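Local structure of FAD-binding oxidoreductase (Gulosibacter chungangensis, 7PBG) at residues Thr64-Val69 with Gly108-Arg113; Val184-Gly189 with Gly218-Ser223. The protein oxidises 4-ethylphenol, and probably related 4-alkylphenols, by means of a covalently bound FAD cofactor. One frame throughout, in Å; residues are numbered along the deposited sequence.

Contact 1: Thr64-Val69 with Gly108-Arg113; sequences TEDVQV and GKRMNR
M111 reaches from the loop between strands 103-106 and 114-118 to the first turn of helix 64-77, and its thioether makes the van der Waals half of this contact. The terminal methyl does most of the touching: CE of M111 lies 3.6 Å from the backbone N of T64 and 4.2 Å from OG1 of the same residue, which is hydrogen-bonded to OE1 of E183. A bend at the sulfur (chi3 71°) turns CE toward the threonine, while SD of M111 meets CG2 of V67 at 4.2 Å. A long, flexible chain suits this place, for the CA atoms of T64 and M111 are 8.7 Å apart.

The polar half pairs D66 with R110. OD2 of D66 is 4.1 Å from NH1 of R110 and well out of the guanidinium plane, with carboxylate and guanidinium turned 50° apart, so they probably attract as opposite charges, with no N-H aimed at the oxygen. A water joins them instead: it donates to OD2 of D66 at 2.7 Å and, in plane at the guanidinium edge, accepts from NH1 of R110 at 2.9 Å. Each group has a stronger partner elsewhere: OD2 of D66 accepts from the backbone N of G62, and NH1 of R110 donates to W60 O; R110 also makes a cation-pi contact with Y30.

Within the FAD-binding domain, the helix start and the loop are thus joined by a hydrated charge pair beside a thioether contact.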
loop_
_atom_site.group_PDB
_atom_site.type_symbol
_atom_site.label_atom_id
_atom_site.label_comp_id
_atom_site.label_asym_id
_atom_site.label_seq_id
_atom_site.Cartn_x
_atom_site.Cartn_y
_atom_site.Cartn_z
ATOM N N THR A 64 22.482 5.476 -12.780
ATOM C CA THR A 64 21.371 6.453 -12.785
ATOM C C THR A 64 21.751 7.629 -13.726
ATOM O O THR A 64 20.889 8.077 -14.517
ATOM C CB THR A 64 21.101 6.948 -11.368
ATOM O OG1 THR A 64 20.811 5.780 -10.581
ATOM C CG2 THR A 64 19.925 7.917 -11.342
ATOM N N GLU A 65 22.995 8.117 -13.650
ATOM C CA GLU A 65 23.389 9.274 -14.497
ATOM C C GLU A 65 23.205 8.916 -15.978
ATOM O O GLU A 65 22.752 9.787 -16.770
ATOM C CB GLU A 65 24.827 9.694 -14.202
ATOM C CG GLU A 65 25.217 10.961 -14.942
ATOM C CD GLU A 65 26.561 11.546 -14.528
ATOM O OE1 GLU A 65 27.205 10.982 -13.615
ATOM O OE2 GLU A 65 26.950 12.577 -15.104
ATOM N N ASP A 66 23.628 7.723 -16.377
ATOM C CA ASP A 66 23.477 7.260 -17.788
ATOM C C ASP A 66 21.982 7.324 -18.131
ATOM O O ASP A 66 21.608 7.841 -19.172
ATOM C CB ASP A 66 23.984 5.847 -18.021
ATOM C CG ASP A 66 25.498 5.727 -18.134
ATOM O OD1 ASP A 66 26.198 6.755 -18.014
ATOM O OD2 ASP A 66 25.956 4.604 -18.370
ATOM N N VAL A 67 21.140 6.742 -17.298
ATOM C CA VAL A 67 19.661 6.820 -17.528
ATOM C C VAL A 67 19.226 8.280 -17.717
ATOM O O VAL A 67 18.447 8.583 -18.670
ATOM C CB VAL A 67 18.869 6.099 -16.420
ATOM C CG1 VAL A 67 17.375 6.254 -16.657
ATOM C CG2 VAL A 67 19.220 4.645 -16.380
ATOM N N GLN A 68 19.672 9.201 -16.863
ATOM C CA GLN A 68 19.259 10.625 -16.986
ATOM C C GLN A 68 19.646 11.175 -18.365
ATOM O O GLN A 68 18.844 11.880 -18.967
ATOM C CB GLN A 68 19.892 11.505 -15.921
ATOM C CG GLN A 68 19.560 11.047 -14.517
ATOM C CD GLN A 68 20.254 11.940 -13.524
ATOM O OE1 GLN A 68 21.327 11.588 -13.028
ATOM N NE2 GLN A 68 19.695 13.131 -13.313
ATOM N N VAL A 69 20.880 10.947 -18.788
ATOM C CA VAL A 69 21.386 11.543 -20.052
ATOM C C VAL A 69 20.639 10.904 -21.208
ATOM O O VAL A 69 20.301 11.640 -22.155
ATOM C CB VAL A 69 22.918 11.469 -20.229
ATOM C CG1 VAL A 69 23.462 10.082 -20.227
ATOM C CG2 VAL A 69 23.377 12.193 -21.499
ATOM N N GLY A 108 19.068 -3.847 -16.265
ATOM C CA GLY A 108 19.596 -4.908 -15.414
ATOM C C GLY A 108 20.886 -5.500 -15.972
ATOM O O GLY A 108 21.566 -6.192 -15.218
ATOM N N LYS A 109 21.216 -5.288 -17.241
ATOM C CA LYS A 109 22.449 -5.870 -17.836
ATOM C C LYS A 109 23.638 -5.431 -16.965
ATOM O O LYS A 109 24.462 -6.311 -16.601
ATOM C CB LYS A 109 22.571 -5.427 -19.303
ATOM C CG LYS A 109 23.856 -5.845 -20.022
ATOM C CD LYS A 109 23.755 -6.949 -21.012
ATOM C CE LYS A 109 25.112 -7.538 -21.367
ATOM N NZ LYS A 109 25.700 -6.876 -22.551
ATOM N N ARG A 110 23.750 -4.119 -16.659
ATOM C CA ARG A 110 24.900 -3.548 -15.918
ATOM C C ARG A 110 24.507 -3.046 -14.527
ATOM O O ARG A 110 25.392 -2.984 -13.646
ATOM C CB ARG A 110 25.501 -2.411 -16.735
ATOM C CG ARG A 110 26.002 -2.912 -18.075
ATOM C CD ARG A 110 26.467 -1.780 -18.934
ATOM N NE ARG A 110 27.580 -1.078 -18.313
ATOM C CZ ARG A 110 27.917 0.189 -18.553
ATOM N NH1 ARG A 110 27.238 0.901 -19.428
ATOM N NH2 ARG A 110 28.995 0.703 -17.982
ATOM N N MET A 111 23.269 -2.613 -14.318
ATOM C CA MET A 111 22.876 -2.068 -13.005
ATOM C C MET A 111 22.296 -3.213 -12.178
ATOM O O MET A 111 21.050 -3.385 -12.199
ATOM C CB MET A 111 21.869 -0.941 -13.207
ATOM C CG MET A 111 22.487 0.211 -13.998
ATOM S SD MET A 111 21.294 1.520 -14.413
ATOM C CE MET A 111 21.034 2.225 -12.790
ATOM N N ASN A 112 23.163 -4.032 -11.560
ATOM C CA ASN A 112 22.742 -5.381 -11.130
ATOM C C ASN A 112 23.210 -5.712 -9.717
ATOM O O ASN A 112 23.152 -6.901 -9.377
ATOM C CB ASN A 112 23.137 -6.431 -12.156
ATOM C CG ASN A 112 24.649 -6.537 -12.277
ATOM O OD1 ASN A 112 25.387 -5.851 -11.554
ATOM N ND2 ASN A 112 25.110 -7.405 -13.164
ATOM N N ARG A 113 23.512 -4.715 -8.897
ATOM C CA ARG A 113 24.019 -4.940 -7.518
ATOM C C ARG A 113 22.881 -5.026 -6.497
ATOM O O ARG A 113 21.907 -4.221 -6.516
ATOM C CB ARG A 113 25.053 -3.867 -7.141
ATOM C CG ARG A 113 26.335 -3.963 -7.968
ATOM C CD ARG A 113 27.612 -3.973 -7.175
ATOM N NE ARG A 113 27.862 -2.748 -6.426
ATOM C CZ ARG A 113 28.270 -1.568 -6.934
ATOM N NH1 ARG A 113 28.531 -1.445 -8.224
ATOM N NH2 ARG A 113 28.494 -0.531 -6.135
HETATM O O HOH W 1 28.102 3.673 -19.665
#

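Contact 2: Val184-Gly189 with Gly218-Ser223; sequences VVLADG and GLFEQS
This is a buried, wholly apolar contact of CH-pi type, set where a beta-hairpin of the FAD-binding domain meets the 3-10 turn that ends at F220, in the connection before strand 226-237. The hairpin joins strand 179-186 to strand 191-193 through a type I turn, L186 to G189, closed by the bond from G189 N to L186 O.

V184 and F220 approach from opposite directions. Both valine methyls lie over one face of the ring: CG2 of V184 sits 4.2 Å above the plane at its centre, and CG1 of V184 comes to 3.8 Å from CE1 of F220. CG1 of V184 is 4.1 Å from the ring centroid of F220, 26° off the normal. A beta-branched residue suits the place, since with CG1 anti to the backbone N (chi1 -177°) the two methyls share the ring face. L186 crosses at about a right angle, its CD2 4.1 Å from CZ of F220, and L192 of the partner strand touches both L186 and F220. With an alanine at F220, the methyls of V184 and L186 would probably lose the ring they rest on, opening a gap between hairpin and turn.

The second subunit packs its S500 on L186 and its I216 on L219. After the 3-10 turn, OG of S223 donates to O of L219 at 2.6 Å, in the carbonyl plane on a lone pair, with a C=O...OG angle of 137°.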
loop_
_atom_site.group_PDB
_atom_site.type_symbol
_atom_site.label_atom_id
_atom_site.label_comp_id
_atom_site.label_asym_id
_atom_site.label_seq_id
_atom_site.Cartn_x
_atom_site.Cartn_y
_atom_site.Cartn_z
ATOM N N VAL A 184 13.948 7.074 -8.882
ATOM C CA VAL A 184 13.243 7.100 -10.170
ATOM C C VAL A 184 13.824 8.241 -10.985
ATOM O O VAL A 184 13.821 9.359 -10.525
ATOM C CB VAL A 184 11.701 7.196 -9.993
ATOM C CG1 VAL A 184 10.988 7.159 -11.312
ATOM C CG2 VAL A 184 11.164 6.083 -9.111
ATOM N N VAL A 185 14.199 7.952 -12.218
ATOM C CA VAL A 185 14.500 9.026 -13.206
ATOM C C VAL A 185 13.179 9.325 -13.883
ATOM O O VAL A 185 12.595 8.454 -14.528
ATOM C CB VAL A 185 15.600 8.602 -14.183
ATOM C CG1 VAL A 185 15.783 9.678 -15.241
ATOM C CG2 VAL A 185 16.874 8.286 -13.447
ATOM N N LEU A 186 12.724 10.549 -13.723
ATOM C CA LEU A 186 11.464 11.015 -14.310
ATOM C C LEU A 186 11.707 11.313 -15.795
ATOM O O LEU A 186 12.838 11.278 -16.249
ATOM C CB LEU A 186 10.933 12.238 -13.564
ATOM C CG LEU A 186 10.588 11.989 -12.098
ATOM C CD1 LEU A 186 10.308 13.318 -11.374
ATOM C CD2 LEU A 186 9.408 11.058 -11.978
ATOM N N ALA A 187 10.639 11.586 -16.507
ATOM C CA ALA A 187 10.601 11.667 -17.991
ATOM C C ALA A 187 11.349 12.895 -18.510
ATOM O O ALA A 187 11.686 12.851 -19.690
ATOM C CB ALA A 187 9.169 11.647 -18.478
ATOM N N ASP A 188 11.729 13.849 -17.651
ATOM C CA ASP A 188 12.597 15.009 -17.991
ATOM C C ASP A 188 14.045 14.768 -17.572
ATOM O O ASP A 188 14.863 15.687 -17.705
ATOM C CB ASP A 188 12.056 16.293 -17.361
ATOM C CG ASP A 188 12.166 16.368 -15.845
ATOM O OD1 ASP A 188 12.262 15.297 -15.184
ATOM O OD2 ASP A 188 12.133 17.504 -15.343
ATOM N N GLY A 189 14.371 13.602 -17.001
ATOM C CA GLY A 189 15.749 13.300 -16.564
ATOM C C GLY A 189 16.006 13.628 -15.097
ATOM O O GLY A 189 17.116 13.376 -14.636
ATOM N N GLY A 218 2.953 3.916 -5.887
ATOM C CA GLY A 218 1.934 3.210 -6.668
ATOM C C GLY A 218 1.762 3.816 -8.046
ATOM O O GLY A 218 1.293 3.084 -8.965
ATOM N N LEU A 219 2.145 5.092 -8.256
ATOM C CA LEU A 219 2.075 5.690 -9.613
ATOM C C LEU A 219 3.019 4.970 -10.566
ATOM O O LEU A 219 2.784 5.028 -11.766
ATOM C CB LEU A 219 2.494 7.149 -9.587
ATOM C CG LEU A 219 1.519 8.130 -8.987
ATOM C CD1 LEU A 219 1.992 9.528 -9.346
ATOM C CD2 LEU A 219 0.133 7.870 -9.505
ATOM N N PHE A 220 4.087 4.367 -10.068
ATOM C CA PHE A 220 5.109 3.746 -10.944
ATOM C C PHE A 220 4.774 2.274 -11.208
ATOM O O PHE A 220 5.639 1.553 -11.778
ATOM C CB PHE A 220 6.497 3.941 -10.338
ATOM C CG PHE A 220 6.838 5.396 -10.222
ATOM C CD1 PHE A 220 7.017 6.182 -11.348
ATOM C CD2 PHE A 220 6.802 6.010 -8.978
ATOM C CE1 PHE A 220 7.248 7.541 -11.220
ATOM C CE2 PHE A 220 7.102 7.354 -8.851
ATOM C CZ PHE A 220 7.287 8.131 -9.974
ATOM N N GLU A 221 3.603 1.780 -10.809
ATOM C CA GLU A 221 3.242 0.382 -11.111
ATOM C C GLU A 221 2.426 0.308 -12.405
ATOM O O GLU A 221 1.423 1.055 -12.570
ATOM C CB GLU A 221 2.666 -0.319 -9.880
ATOM C CG GLU A 221 1.227 -0.092 -9.644
ATOM C CD GLU A 221 0.706 -1.081 -8.609
ATOM O OE1 GLU A 221 1.510 -1.516 -7.757
ATOM O OE2 GLU A 221 -0.444 -1.470 -8.739
ATOM N N GLN A 222 2.862 -0.542 -13.309
ATOM C CA GLN A 222 2.190 -0.772 -14.615
ATOM C C GLN A 222 1.938 0.559 -15.316
ATOM O O GLN A 222 0.834 0.808 -15.839
ATOM C CB GLN A 222 0.874 -1.508 -14.420
ATOM C CG GLN A 222 1.039 -2.941 -13.935
ATOM C CD GLN A 222 -0.275 -3.690 -13.958
ATOM O OE1 GLN A 222 -1.301 -3.137 -14.367
ATOM N NE2 GLN A 222 -0.306 -4.896 -13.395
ATOM N N SER A 223 2.936 1.397 -15.349
ATOM C CA SER A 223 2.744 2.757 -15.899
ATOM C C SER A 223 3.991 3.146 -16.661
ATOM O O SER A 223 4.958 2.358 -16.747
ATOM C CB SER A 223 2.441 3.729 -14.760
ATOM O OG SER A 223 3.607 3.810 -13.942
#

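Overall arrangement
Contacts 1 and 2 lie 15 Å apart between centres and meet directly through V185. While V184 turns to the ring of contact 2, V185 faces helix 64-77: its CG2 lies 3.7 Å from CG2 of T64 and 3.8 Å from CG1 of V67. The hairpin turn adds a probable hydrogen bond, 2.9 Å from NE2 of Q68 to O of G189. Helix 64-77 thus meets loop 108-113 on one side and strand 179-186 on another, and the strand lies between the helix and segment 218-223. Both contacts lie near the cofactor: the side chains of V67 and V184 are about 8 and 7 Å from FAD, and that of V184 is about 5 Å from the side chain of FAD-binding C228.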